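Long-range contacts in tube-forming protein in Mycobacterial Envelpe, TiME (Mycolicibacterium smegmatis, PDB 7CU9), which probably forms a tubular, envelope-spanning channel for protein transport across the mycobacterial outer envelope: residues A50-P55 and L162-V167; G68-T73 and L81-V86; R97-V102 and A136-V141. All blocks are in the same frame, centred on the assembly; numbering follows the deposited sequence.

Contact 1 (A50-P55 and L162-V167)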
loop_
_atom_site.group_PDB
_atom_site.type_symbol
_atom_site.label_atom_id
_atom_site.label_comp_id
_atom_site.label_asym_id
_atom_site.label_seq_id
_atom_site.Cartn_x
_atom_site.Cartn_y
_atom_site.Cartn_z
ATOM N N ALA B 50 -7.269 -17.839 -10.321
ATOM C CA ALA B 50 -8.422 -16.994 -9.923
ATOM C C ALA B 50 -8.473 -16.810 -8.399
ATOM O O ALA B 50 -9.014 -15.796 -7.934
ATOM C CB ALA B 50 -9.700 -17.588 -10.466
ATOM N N ASP B 51 -7.922 -17.751 -7.638
ATOM C CA ASP B 51 -7.783 -17.613 -6.167
ATOM C C ASP B 51 -6.739 -18.623 -5.699
ATOM O O ASP B 51 -6.233 -19.390 -6.529
ATOM C CB ASP B 51 -9.126 -17.814 -5.455
ATOM C CG ASP B 51 -9.237 -17.150 -4.090
ATOM O OD1 ASP B 51 -8.215 -16.645 -3.579
ATOM O OD2 ASP B 51 -10.363 -17.116 -3.566
ATOM N N ILE B 52 -6.433 -18.590 -4.411
ATOM C CA ILE B 52 -5.448 -19.491 -3.748
ATOM C C ILE B 52 -6.172 -20.373 -2.723
ATOM O O ILE B 52 -7.352 -20.118 -2.414
ATOM C CB ILE B 52 -4.313 -18.663 -3.116
ATOM C CG1 ILE B 52 -4.820 -17.717 -2.022
ATOM C CG2 ILE B 52 -3.558 -17.901 -4.198
ATOM C CD1 ILE B 52 -3.720 -17.138 -1.175
ATOM N N GLY B 53 -5.477 -21.395 -2.224
ATOM C CA GLY B 53 -6.022 -22.358 -1.248
ATOM C C GLY B 53 -7.088 -23.256 -1.850
ATOM O O GLY B 53 -8.027 -23.612 -1.116
ATOM N N LEU B 54 -6.945 -23.648 -3.118
ATOM C CA LEU B 54 -8.001 -24.395 -3.856
ATOM C C LEU B 54 -7.912 -25.892 -3.581
ATOM O O LEU B 54 -6.830 -26.467 -3.513
ATOM C CB LEU B 54 -7.867 -24.129 -5.354
ATOM C CG LEU B 54 -7.946 -22.664 -5.761
ATOM C CD1 LEU B 54 -7.712 -22.531 -7.255
ATOM C CD2 LEU B 54 -9.276 -22.041 -5.352
ATOM N N PRO B 55 -9.068 -26.579 -3.475
ATOM C CA PRO B 55 -9.083 -28.032 -3.309
ATOM C C PRO B 55 -8.321 -28.813 -4.388
ATOM O O PRO B 55 -7.619 -29.746 -4.048
ATOM C CB PRO B 55 -10.586 -28.364 -3.365
ATOM C CG PRO B 55 -11.256 -27.111 -2.866
ATOM C CD PRO B 55 -10.416 -25.993 -3.441
ATOM N N LEU B 162 3.732 -26.253 0.261
ATOM C CA LEU B 162 3.252 -25.297 -0.761
ATOM C C LEU B 162 2.582 -24.147 -0.022
ATOM O O LEU B 162 1.630 -24.389 0.758
ATOM C CB LEU B 162 2.286 -25.972 -1.737
ATOM C CG LEU B 162 1.860 -25.094 -2.914
ATOM C CD1 LEU B 162 3.040 -24.788 -3.822
ATOM C CD2 LEU B 162 0.730 -25.727 -3.703
ATOM N N LEU B 163 3.072 -22.931 -0.232
ATOM C CA LEU B 163 2.405 -21.747 0.350
ATOM C C LEU B 163 1.963 -20.812 -0.771
ATOM O O LEU B 163 2.588 -20.773 -1.853
ATOM C CB LEU B 163 3.310 -21.084 1.389
ATOM C CG LEU B 163 4.553 -20.377 0.868
ATOM C CD1 LEU B 163 4.244 -18.937 0.491
ATOM C CD2 LEU B 163 5.675 -20.406 1.900
ATOM N N GLN B 164 0.869 -20.115 -0.518
ATOM C CA GLN B 164 0.323 -19.118 -1.458
ATOM C C GLN B 164 -0.046 -17.885 -0.650
ATOM O O GLN B 164 -0.512 -18.021 0.491
ATOM C CB GLN B 164 -0.882 -19.679 -2.206
ATOM C CG GLN B 164 -0.549 -20.866 -3.095
ATOM C CD GLN B 164 -1.756 -21.234 -3.918
ATOM O OE1 GLN B 164 -2.780 -21.652 -3.383
ATOM N NE2 GLN B 164 -1.662 -21.038 -5.225
ATOM N N ALA B 165 0.164 -16.718 -1.241
ATOM C CA ALA B 165 -0.289 -15.442 -0.662
ATOM C C ALA B 165 -0.810 -14.559 -1.786
ATOM O O ALA B 165 -0.334 -14.671 -2.926
ATOM C CB ALA B 165 0.824 -14.786 0.104
ATOM N N LYS B 166 -1.782 -13.724 -1.444
ATOM C CA LYS B 166 -2.474 -12.822 -2.383
ATOM C C LYS B 166 -2.695 -11.502 -1.652
ATOM O O LYS B 166 -3.224 -11.535 -0.531
ATOM C CB LYS B 166 -3.785 -13.471 -2.829
ATOM C CG LYS B 166 -4.692 -12.618 -3.700
ATOM C CD LYS B 166 -6.013 -13.291 -3.986
ATOM C CE LYS B 166 -6.993 -13.170 -2.838
ATOM N NZ LYS B 166 -8.295 -13.802 -3.151
ATOM N N VAL B 167 -2.270 -10.397 -2.257
ATOM C CA VAL B 167 -2.533 -9.027 -1.736
ATOM C C VAL B 167 -3.304 -8.269 -2.812
ATOM O O VAL B 167 -2.768 -8.121 -3.921
ATOM C CB VAL B 167 -1.239 -8.307 -1.330
ATOM C CG1 VAL B 167 -1.514 -6.857 -0.969
ATOM C CG2 VAL B 167 -0.541 -9.025 -0.181
HETATM O O HOH W 1 -4.137 -21.210 -6.866
HETATM O O HOH W 2 -4.614 -23.116 -4.841
#

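Contact 2 (G68-T73 and L81-V86)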
loop_
_atom_site.group_PDB
_atom_site.type_symbol
_atom_site.label_atom_id
_atom_site.label_comp_id
_atom_site.label_asym_id
_atom_site.label_seq_id
_atom_site.Cartn_x
_atom_site.Cartn_y
_atom_site.Cartn_z
ATOM N N GLY B 68 -5.211 -21.520 6.473
ATOM C CA GLY B 68 -5.177 -20.249 5.744
ATOM C C GLY B 68 -5.964 -19.193 6.468
ATOM O O GLY B 68 -6.558 -19.483 7.530
ATOM N N ALA B 69 -5.971 -17.993 5.916
ATOM C CA ALA B 69 -6.823 -16.900 6.415
ATOM C C ALA B 69 -7.091 -15.927 5.277
ATOM O O ALA B 69 -6.268 -15.823 4.347
ATOM C CB ALA B 69 -6.174 -16.221 7.589
ATOM N N THR B 70 -8.235 -15.258 5.361
ATOM C CA THR B 70 -8.552 -14.054 4.563
ATOM C C THR B 70 -8.663 -12.891 5.546
ATOM O O THR B 70 -9.288 -13.080 6.601
ATOM C CB THR B 70 -9.838 -14.236 3.758
ATOM O OG1 THR B 70 -9.805 -15.501 3.096
ATOM C CG2 THR B 70 -10.033 -13.119 2.756
ATOM N N ALA B 71 -8.043 -11.755 5.235
ATOM C CA ALA B 71 -8.064 -10.554 6.095
ATOM C C ALA B 71 -8.411 -9.345 5.228
ATOM O O ALA B 71 -8.069 -9.349 4.039
ATOM C CB ALA B 71 -6.750 -10.404 6.815
ATOM N N GLN B 72 -9.115 -8.371 5.806
ATOM C CA GLN B 72 -9.627 -7.180 5.084
ATOM C C GLN B 72 -9.511 -5.950 5.984
ATOM O O GLN B 72 -9.445 -6.106 7.215
ATOM C CB GLN B 72 -11.106 -7.332 4.730
ATOM C CG GLN B 72 -11.410 -8.405 3.705
ATOM C CD GLN B 72 -12.873 -8.409 3.345
ATOM O OE1 GLN B 72 -13.681 -7.644 3.884
ATOM N NE2 GLN B 72 -13.235 -9.283 2.426
ATOM N N THR B 73 -9.550 -4.769 5.372
ATOM C CA THR B 73 -9.674 -3.461 6.061
ATOM C C THR B 73 -10.679 -3.592 7.215
ATOM O O THR B 73 -10.307 -3.274 8.356
ATOM C CB THR B 73 -10.079 -2.379 5.054
ATOM O OG1 THR B 73 -9.084 -2.358 4.028
ATOM C CG2 THR B 73 -10.214 -1.010 5.683
ATOM N N LEU B 81 -7.403 -6.439 0.783
ATOM C CA LEU B 81 -7.750 -7.852 1.067
ATOM C C LEU B 81 -6.476 -8.678 0.912
ATOM O O LEU B 81 -5.751 -8.494 -0.086
ATOM C CB LEU B 81 -8.861 -8.358 0.144
ATOM C CG LEU B 81 -9.299 -9.802 0.401
ATOM C CD1 LEU B 81 -10.775 -10.001 0.100
ATOM C CD2 LEU B 81 -8.458 -10.787 -0.399
ATOM N N VAL B 82 -6.215 -9.539 1.888
ATOM C CA VAL B 82 -4.988 -10.373 1.938
ATOM C C VAL B 82 -5.414 -11.805 2.243
ATOM O O VAL B 82 -6.169 -12.018 3.205
ATOM C CB VAL B 82 -3.985 -9.842 2.975
ATOM C CG1 VAL B 82 -2.762 -10.736 3.083
ATOM C CG2 VAL B 82 -3.586 -8.411 2.656
ATOM N N LYS B 83 -4.933 -12.756 1.456
ATOM C CA LYS B 83 -5.257 -14.180 1.673
ATOM C C LYS B 83 -3.950 -14.967 1.750
ATOM O O LYS B 83 -2.973 -14.615 1.069
ATOM C CB LYS B 83 -6.200 -14.683 0.579
ATOM C CG LYS B 83 -6.851 -16.030 0.852
ATOM C CD LYS B 83 -7.929 -16.324 -0.146
ATOM C CE LYS B 83 -8.604 -17.657 0.060
ATOM N NZ LYS B 83 -9.789 -17.793 -0.817
ATOM N N GLN B 84 -3.956 -15.997 2.584
ATOM C CA GLN B 84 -2.812 -16.912 2.790
ATOM C C GLN B 84 -3.323 -18.350 2.785
ATOM O O GLN B 84 -4.426 -18.593 3.307
ATOM C CB GLN B 84 -2.162 -16.639 4.138
ATOM C CG GLN B 84 -1.557 -15.258 4.261
ATOM C CD GLN B 84 -1.176 -15.016 5.696
ATOM O OE1 GLN B 84 -0.196 -15.559 6.200
ATOM N NE2 GLN B 84 -1.990 -14.232 6.385
ATOM N N ALA B 85 -2.536 -19.270 2.237
ATOM C CA ALA B 85 -2.812 -20.719 2.303
ATOM C C ALA B 85 -1.482 -21.443 2.466
ATOM O O ALA B 85 -0.536 -21.113 1.740
ATOM C CB ALA B 85 -3.552 -21.184 1.075
ATOM N N VAL B 86 -1.414 -22.372 3.409
ATOM C CA VAL B 86 -0.185 -23.164 3.674
ATOM C C VAL B 86 -0.590 -24.629 3.745
ATOM O O VAL B 86 -1.451 -24.973 4.569
ATOM C CB VAL B 86 0.534 -22.720 4.959
ATOM C CG1 VAL B 86 1.795 -23.533 5.191
ATOM C CG2 VAL B 86 0.850 -21.233 4.937
HETATM O O HOH W 3 -4.611 -13.130 5.567
HETATM O O HOH W 4 -11.358 -15.882 0.731
#

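Contact 3 (R97-V102 and A136-V141)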
loop_
_atom_site.group_PDB
_atom_site.type_symbol
_atom_site.label_atom_id
_atom_site.label_comp_id
_atom_site.label_asym_id
_atom_site.label_seq_id
_atom_site.Cartn_x
_atom_site.Cartn_y
_atom_site.Cartn_z
ATOM N N ARG B 97 4.175 -31.930 -6.751
ATOM C CA ARG B 97 2.987 -32.255 -7.576
ATOM C C ARG B 97 1.919 -31.182 -7.341
ATOM O O ARG B 97 1.281 -30.767 -8.317
ATOM C CB ARG B 97 2.478 -33.667 -7.278
ATOM C CG ARG B 97 3.372 -34.758 -7.843
ATOM C CD ARG B 97 2.717 -36.119 -7.748
ATOM N NE ARG B 97 2.536 -36.598 -6.384
ATOM C CZ ARG B 97 3.456 -37.225 -5.652
ATOM N NH1 ARG B 97 4.671 -37.443 -6.125
ATOM N NH2 ARG B 97 3.152 -37.635 -4.433
ATOM N N ALA B 98 1.734 -30.730 -6.099
ATOM C CA ALA B 98 0.745 -29.677 -5.775
ATOM C C ALA B 98 1.151 -28.371 -6.466
ATOM O O ALA B 98 0.275 -27.712 -7.064
ATOM C CB ALA B 98 0.614 -29.514 -4.286
ATOM N N TYR B 99 2.435 -28.018 -6.418
ATOM C CA TYR B 99 2.977 -26.833 -7.125
ATOM C C TYR B 99 2.617 -26.934 -8.613
ATOM O O TYR B 99 2.157 -25.947 -9.207
ATOM C CB TYR B 99 4.485 -26.710 -6.906
ATOM C CG TYR B 99 5.100 -25.565 -7.664
ATOM C CD1 TYR B 99 4.896 -24.260 -7.250
ATOM C CD2 TYR B 99 5.839 -25.781 -8.813
ATOM C CE1 TYR B 99 5.428 -23.190 -7.953
ATOM C CE2 TYR B 99 6.377 -24.724 -9.527
ATOM C CZ TYR B 99 6.174 -23.426 -9.094
ATOM O OH TYR B 99 6.707 -22.385 -9.805
ATOM N N HIS B 100 2.800 -28.111 -9.206
ATOM C CA HIS B 100 2.553 -28.319 -10.658
ATOM C C HIS B 100 1.055 -28.332 -10.968
ATOM O O HIS B 100 0.698 -27.984 -12.107
ATOM C CB HIS B 100 3.340 -29.528 -11.174
ATOM C CG HIS B 100 4.737 -29.132 -11.492
ATOM N ND1 HIS B 100 5.059 -28.481 -12.669
ATOM C CD2 HIS B 100 5.875 -29.201 -10.772
ATOM C CE1 HIS B 100 6.341 -28.188 -12.664
ATOM N NE2 HIS B 100 6.868 -28.624 -11.514
ATOM N N ARG B 101 0.182 -28.642 -10.011
ATOM C CA ARG B 101 -1.279 -28.504 -10.250
ATOM C C ARG B 101 -1.629 -27.015 -10.395
ATOM O O ARG B 101 -2.579 -26.707 -11.125
ATOM C CB ARG B 101 -2.086 -29.239 -9.177
ATOM C CG ARG B 101 -1.990 -30.750 -9.317
ATOM C CD ARG B 101 -2.996 -31.482 -8.454
ATOM N NE ARG B 101 -2.703 -31.392 -7.028
ATOM C CZ ARG B 101 -1.900 -32.210 -6.348
ATOM N NH1 ARG B 101 -1.258 -33.194 -6.955
ATOM N NH2 ARG B 101 -1.731 -32.027 -5.051
ATOM N N VAL B 102 -0.884 -26.114 -9.754
ATOM C CA VAL B 102 -1.051 -24.650 -9.993
ATOM C C VAL B 102 -0.504 -24.310 -11.382
ATOM O O VAL B 102 -1.271 -23.772 -12.209
ATOM C CB VAL B 102 -0.372 -23.786 -8.917
ATOM C CG1 VAL B 102 -0.500 -22.303 -9.257
ATOM C CG2 VAL B 102 -0.933 -24.064 -7.528
ATOM N N ALA B 136 10.114 -23.438 -8.503
ATOM C CA ALA B 136 9.534 -23.484 -7.139
ATOM C C ALA B 136 8.877 -22.156 -6.751
ATOM O O ALA B 136 8.530 -21.998 -5.572
ATOM C CB ALA B 136 10.615 -23.866 -6.158
ATOM N N ASP B 137 8.689 -21.252 -7.713
ATOM C CA ASP B 137 8.108 -19.907 -7.482
ATOM C C ASP B 137 7.279 -19.530 -8.704
ATOM O O ASP B 137 7.836 -19.525 -9.811
ATOM C CB ASP B 137 9.194 -18.862 -7.233
ATOM C CG ASP B 137 10.013 -19.114 -5.984
ATOM O OD1 ASP B 137 10.920 -19.976 -6.036
ATOM O OD2 ASP B 137 9.747 -18.442 -4.977
ATOM N N ALA B 138 5.999 -19.228 -8.507
ATOM C CA ALA B 138 5.083 -18.790 -9.581
ATOM C C ALA B 138 4.326 -17.554 -9.097
ATOM O O ALA B 138 3.666 -17.627 -8.043
ATOM C CB ALA B 138 4.153 -19.905 -9.977
ATOM N N ASP B 139 4.438 -16.461 -9.842
ATOM C CA ASP B 139 3.766 -15.179 -9.525
ATOM C C ASP B 139 2.808 -14.843 -10.658
ATOM O O ASP B 139 3.083 -15.188 -11.827
ATOM C CB ASP B 139 4.772 -14.049 -9.323
ATOM C CG ASP B 139 5.683 -14.243 -8.124
ATOM O OD1 ASP B 139 5.486 -15.226 -7.381
ATOM O OD2 ASP B 139 6.587 -13.414 -7.959
ATOM N N TRP B 140 1.708 -14.186 -10.325
ATOM C CA TRP B 140 0.773 -13.670 -11.347
ATOM C C TRP B 140 -0.056 -12.552 -10.734
ATOM O O TRP B 140 -0.045 -12.390 -9.496
ATOM C CB TRP B 140 -0.104 -14.787 -11.909
ATOM C CG TRP B 140 -1.060 -15.376 -10.918
ATOM C CD1 TRP B 140 -2.316 -14.936 -10.619
ATOM C CD2 TRP B 140 -0.843 -16.544 -10.111
ATOM N NE1 TRP B 140 -2.895 -15.748 -9.679
ATOM C CE2 TRP B 140 -2.010 -16.738 -9.343
ATOM C CE3 TRP B 140 0.219 -17.441 -9.968
ATOM C CZ2 TRP B 140 -2.148 -17.806 -8.458
ATOM C CZ3 TRP B 140 0.085 -18.490 -9.085
ATOM C CH2 TRP B 140 -1.081 -18.667 -8.340
ATOM N N VAL B 141 -0.732 -11.811 -11.599
ATOM C CA VAL B 141 -1.587 -10.662 -11.215
ATOM C C VAL B 141 -2.947 -10.843 -11.880
ATOM O O VAL B 141 -2.992 -11.325 -13.019
ATOM C CB VAL B 141 -0.925 -9.335 -11.621
ATOM C CG1 VAL B 141 -1.785 -8.145 -11.223
ATOM C CG2 VAL B 141 0.474 -9.211 -11.042
#

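Contact 1 (A50-P55 and L162-V167)
Ile52 and Gln164 lie flank to flank, their side chains running past one another in opposite directions. Ile52 CB and CG2 pack along CB and the amide carbon of Gln164, with CB 3.7 Å from Gln164 CB. The other branch of Ile52 leads away from this amide: chi1 of 62° sets CG1 between the backbone N and the carbonyl carbon, and from there CD1 comes down on the strand, 3.9 Å from Ala165 CA. The Gln164 amide serves the loop backbone through OE1, which accepts the N-H of Gly53 over 2.9 Å in an almost straight bond (171° at the hydrogen), the donor tilted from the carbonyl plane. Two waters add to this grip, one linking NE2 to Asp51 O, the other linking OE1 to Leu54 N; NE2 also bonds Thr155 OG1. Beyond Ile52, Lys166 and Asp51 cross at about a right angle, and the bend at chi3 of Lys166 (80°) brings NZ within 2.9 Å of Asp51 OD1 in a salt bridge. NZ meets this oxygen from above the carboxylate plane, whereas Ile52 N donates to it from the opposite face. Asp51 OD2 forms a second salt bridge with Lys83. The loop between helices 47-50 and 55-58 is thus laid over strand 161-169, whose neighbours in the sheet are strands 77-89 and 150-158; Ala165 points away from the loop, to helix 174-185.

Contact 2 (G68-T73 and L81-V86)
Four backbone hydrogen bonds tie Ala69 to Gln84 and Ala71 to Val82, the hydrogen-bonded pairs of an exactly antiparallel ladder whose short axes approach to 4.7 Å. The Ala71-Val82 pair is even, with N to O distances of 2.8 Å from Ala71 N to Val82 O and likewise from Val82 N to Ala71 O. CA-H...O contacts accompany these bonds, for example Lys83 CA to Ala69 O at 3.3 Å. At the non-hydrogen-bonded pair Gly68-Ala85 the strands draw close, Gly68 CA lying 3.0 Å from Gln84 O.

Apolar packing is concentrated on the face carrying Thr70, Gln72, Leu81 and Lys83. Chi1 of -47° sets Thr70 OG1 beside the backbone N and leaves CG2 next to the carbonyl carbon, where it meets Leu81 CG at 4.1 Å, and the aliphatic part of Gln72 runs beside Leu81 in the same direction. Thr70 OG1 faces the methylenes of the extended Lys83.

Water completes the polar contacts. One molecule joins Thr70 OG1 to Lys83 NZ, which also forms a salt bridge with Asp51; another accepts from Gln84 NE2, while Gln84 OE1 accepts from Met13 N. Val82 and Gln84, on the other face, pack against helix 174-185. This is the regular ladder of a beta hairpin, strands 63-72 and 77-89, within the antiparallel sheet of the PknH-like extracellular domain.

Contact 3 (R97-V102 and A136-V141)
Tyr99 and Val102 project from one side of helix 97-102 onto strand 137-141, which runs in nearly the same direction, the two short axes being 25° apart and 9.9 Å distant at closest approach. At that spacing helix side chains must bridge to the strand, meeting both its backbone and its side chains. The nearest CA atoms are those of Tyr99 and Ala136, 7.4 Å apart.

With chi1 at 177°, Tyr99 swings its ring out from the helix to the start of the strand. Ala136 CA lies over one ring face, 4.2 Å from the centroid, in a CH-pi contact, while Ala138 N sits at the ring edge. The methyl of Ala138 approaches the hydroxyl end of the ring, its CB 3.6 Å from Tyr99 OH. The phenol oxygen lies against the backbone at Asp137 and hydrogen-bonds Gly134 O, just before the strand. One turn further along the helix, Val102 CG1 touches the six-membered rim of Trp140, 3.8 Å from CH2, the two side chains crossing at about a right angle. The indole is held from its other end, where NE1 donates to Trp49 O, and its ring stacks with that of Trp49.

Helix 92-103 thereby covers the sheet beside strand 137-144, and also rests on strand 161-169 through Ala98 and Tyr99 on Leu162 and Val102 on Gln164. Strand 150-158, between these two strands, contributes Thr155 to the packing around Tyr99 and Trp140.

Overall arrangement
All three contacts are built on the same antiparallel sheet of the PknH-like domain. Contact 1 lies near the centre of the chain, with the centres of contacts 2 and 3 each about 9 Å away, about 18 Å apart and on opposite sides of the chain's centre. Contact 2 joins strand 77-89 to its outer neighbour; strand 161-169 of contact 1 is the next strand inward. Contact 3 meets contact 1 where Leu162 packs on Ala98 and Gln164 on Val102 and Trp140. Contact 1 brings together parts of the chain 107 residues apart, and within that span the local hairpin of contact 2 and then the helix-to-strand contact 3 form in series.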